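Side-chain contact in Thg1-like uncharacterized protein (Bacillus thuringiensis, PDB 4KGM), which binds ATP and magnesium ions in a polymerase palm-like catalytic domain and probably transfers nucleotides to tRNA, as tRNA(His) guanylyltransferases do: residues 59-64 / 215-220. Sequence-based numbering, arbitrary orientation.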
loop_
_atom_site.group_PDB
_atom_site.type_symbol
_atom_site.label_atom_id
_atom_site.label_comp_id
_atom_site.label_asym_id
_atom_site.label_seq_id
_atom_site.Cartn_x
_atom_site.Cartn_y
_atom_site.Cartn_z
ATOM N N TYR A 59 17.111 -20.685 -13.796
ATOM C CA TYR A 59 17.166 -20.835 -12.346
ATOM C C TYR A 59 15.960 -20.195 -11.662
ATOM O O TYR A 59 15.448 -20.717 -10.672
ATOM C CB TYR A 59 18.465 -20.221 -11.817
ATOM C CG TYR A 59 18.689 -20.378 -10.330
ATOM C CD1 TYR A 59 18.981 -21.618 -9.778
ATOM C CD2 TYR A 59 18.631 -19.280 -9.481
ATOM C CE1 TYR A 59 19.197 -21.762 -8.421
ATOM C CE2 TYR A 59 18.846 -19.414 -8.121
ATOM C CZ TYR A 59 19.129 -20.656 -7.597
ATOM O OH TYR A 59 19.344 -20.792 -6.243
ATOM N N LEU A 60 15.509 -19.066 -12.201
ATOM C CA LEU A 60 14.356 -18.358 -11.658
ATOM C C LEU A 60 13.067 -19.141 -11.887
ATOM O O LEU A 60 12.280 -19.345 -10.964
ATOM C CB LEU A 60 14.239 -16.965 -12.283
ATOM C CG LEU A 60 15.269 -15.927 -11.833
ATOM C CD1 LEU A 60 15.240 -14.712 -12.744
ATOM C CD2 LEU A 60 15.014 -15.518 -10.392
ATOM N N ALA A 61 12.863 -19.582 -13.124
ATOM C CA ALA A 61 11.650 -20.298 -13.496
ATOM C C ALA A 61 11.528 -21.627 -12.759
ATOM O O ALA A 61 10.423 -22.089 -12.476
ATOM C CB ALA A 61 11.606 -20.515 -14.999
ATOM N N GLN A 62 12.669 -22.233 -12.446
ATOM C CA GLN A 62 12.699 -23.516 -11.752
ATOM C C GLN A 62 12.321 -23.387 -10.280
ATOM O O GLN A 62 11.863 -24.351 -9.666
ATOM C CB GLN A 62 14.088 -24.150 -11.864
ATOM C CG GLN A 62 14.436 -24.661 -13.252
ATOM C CD GLN A 62 15.924 -24.907 -13.433
ATOM O OE1 GLN A 62 16.758 -24.257 -12.798
ATOM N NE2 GLN A 62 16.263 -25.851 -14.304
ATOM N N ASN A 63 12.516 -22.200 -9.714
ATOM C CA ASN A 63 12.341 -22.013 -8.277
ATOM C C ASN A 63 11.179 -21.109 -7.873
ATOM O O ASN A 63 10.968 -20.863 -6.685
ATOM C CB ASN A 63 13.640 -21.509 -7.642
ATOM C CG ASN A 63 14.691 -22.597 -7.523
ATOM O OD1 ASN A 63 14.750 -23.313 -6.522
ATOM N ND2 ASN A 63 15.528 -22.727 -8.549
ATOM N N ILE A 64 10.431 -20.616 -8.853
ATOM C CA ILE A 64 9.307 -19.727 -8.570
ATOM C C ILE A 64 7.966 -20.421 -8.795
ATOM O O ILE A 64 7.659 -20.856 -9.906
ATOM C CB ILE A 64 9.377 -18.439 -9.413
ATOM C CG1 ILE A 64 10.575 -17.590 -8.982
ATOM C CG2 ILE A 64 8.095 -17.641 -9.270
ATOM C CD1 ILE A 64 10.772 -16.340 -9.812
ATOM N N SER A 215 10.161 -32.709 -18.482
ATOM C CA SER A 215 10.122 -31.321 -18.934
ATOM C C SER A 215 11.317 -30.517 -18.425
ATOM O O SER A 215 11.905 -30.843 -17.392
ATOM C CB SER A 215 8.822 -30.652 -18.486
ATOM N N ARG A 216 11.667 -29.463 -19.158
ATOM C CA ARG A 216 12.802 -28.618 -18.805
ATOM C C ARG A 216 12.618 -27.206 -19.345
ATOM O O ARG A 216 11.982 -27.005 -20.380
ATOM C CB ARG A 216 14.098 -29.207 -19.365
ATOM C CG ARG A 216 14.041 -29.479 -20.861
ATOM C CD ARG A 216 15.418 -29.714 -21.460
ATOM N NE ARG A 216 15.319 -30.248 -22.817
ATOM C CZ ARG A 216 15.523 -31.523 -23.133
ATOM N NH1 ARG A 216 15.858 -32.397 -22.194
ATOM N NH2 ARG A 216 15.400 -31.923 -24.392
ATOM N N TRP A 217 13.181 -26.229 -18.643
ATOM C CA TRP A 217 13.163 -24.853 -19.117
ATOM C C TRP A 217 14.276 -24.655 -20.137
ATOM O O TRP A 217 15.427 -25.010 -19.887
ATOM C CB TRP A 217 13.321 -23.877 -17.950
ATOM C CG TRP A 217 12.198 -23.949 -16.962
ATOM C CD1 TRP A 217 12.139 -24.725 -15.842
ATOM C CD2 TRP A 217 10.964 -23.222 -17.010
ATOM N NE1 TRP A 217 10.949 -24.524 -15.186
ATOM C CE2 TRP A 217 10.209 -23.605 -15.883
ATOM C CE3 TRP A 217 10.427 -22.280 -17.893
ATOM C CZ2 TRP A 217 8.946 -23.082 -15.617
ATOM C CZ3 TRP A 217 9.172 -21.761 -17.628
ATOM C CH2 TRP A 217 8.445 -22.163 -16.499
ATOM N N SER A 218 13.928 -24.093 -21.289
ATOM C CA SER A 218 14.887 -23.943 -22.376
ATOM C C SER A 218 14.799 -22.569 -23.024
ATOM O O SER A 218 13.770 -21.898 -22.944
ATOM C CB SER A 218 14.667 -25.024 -23.435
ATOM O OG SER A 218 14.734 -26.321 -22.865
ATOM N N VAL A 219 15.885 -22.157 -23.666
ATOM C CA VAL A 219 15.900 -20.905 -24.407
ATOM C C VAL A 219 15.297 -21.131 -25.785
ATOM O O VAL A 219 15.746 -22.000 -26.533
ATOM C CB VAL A 219 17.331 -20.364 -24.575
ATOM C CG1 VAL A 219 17.311 -19.044 -25.331
ATOM C CG2 VAL A 219 18.004 -20.202 -23.223
ATOM N N ASP A 220 14.269 -20.357 -26.115
ATOM C CA ASP A 220 13.657 -20.442 -27.434
ATOM C C ASP A 220 14.175 -19.324 -28.329
ATOM O O ASP A 220 13.752 -18.174 -28.209
ATOM C CB ASP A 220 12.132 -20.374 -27.337
ATOM C CG ASP A 220 11.456 -20.525 -28.687
ATOM O OD1 ASP A 220 11.967 -21.298 -29.525
ATOM O OD2 ASP A 220 10.419 -19.867 -28.914
HETATM O O HOH W 1 14.876 -26.858 -16.740
#
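Trp217 lays one face of its indole over the methyl group of Ala61. The pair joins helix 47-63 to strand 215-220, an outermost strand, within this chain, of the antiparallel sheet in this polymerase palm-like domain. It is a CH-pi contact: Ala61 CB stands 3.4 Å from the centroid of the six-membered ring of Trp217, only 10° off the ring normal. The methyl is closest to the ring-fusion bond, with Ala61 CB 3.4 Å from Trp217 CD2. CB of Trp217 points toward the helix, and CG lies anti to the carbonyl carbon (chi1 -63°), with the ring against Ala61. Trp217 also touches Lys204 of the neighbouring strand 200-206.

Gln62 meets the five-membered end of the same ring obliquely. Its CG comes within 3.5 Å of Trp217 CD1. Beyond CG the chain is extended and runs past the indole in the opposite direction, with the amide plane turned 83° from the ring plane. The extended chain brings the amide nitrogen NE2 to a water that bridges to the strand backbone. The water accepts from both segments: Gln62 NE2 at 3.0 Å and the backbone N of Trp217 at 2.6 Å.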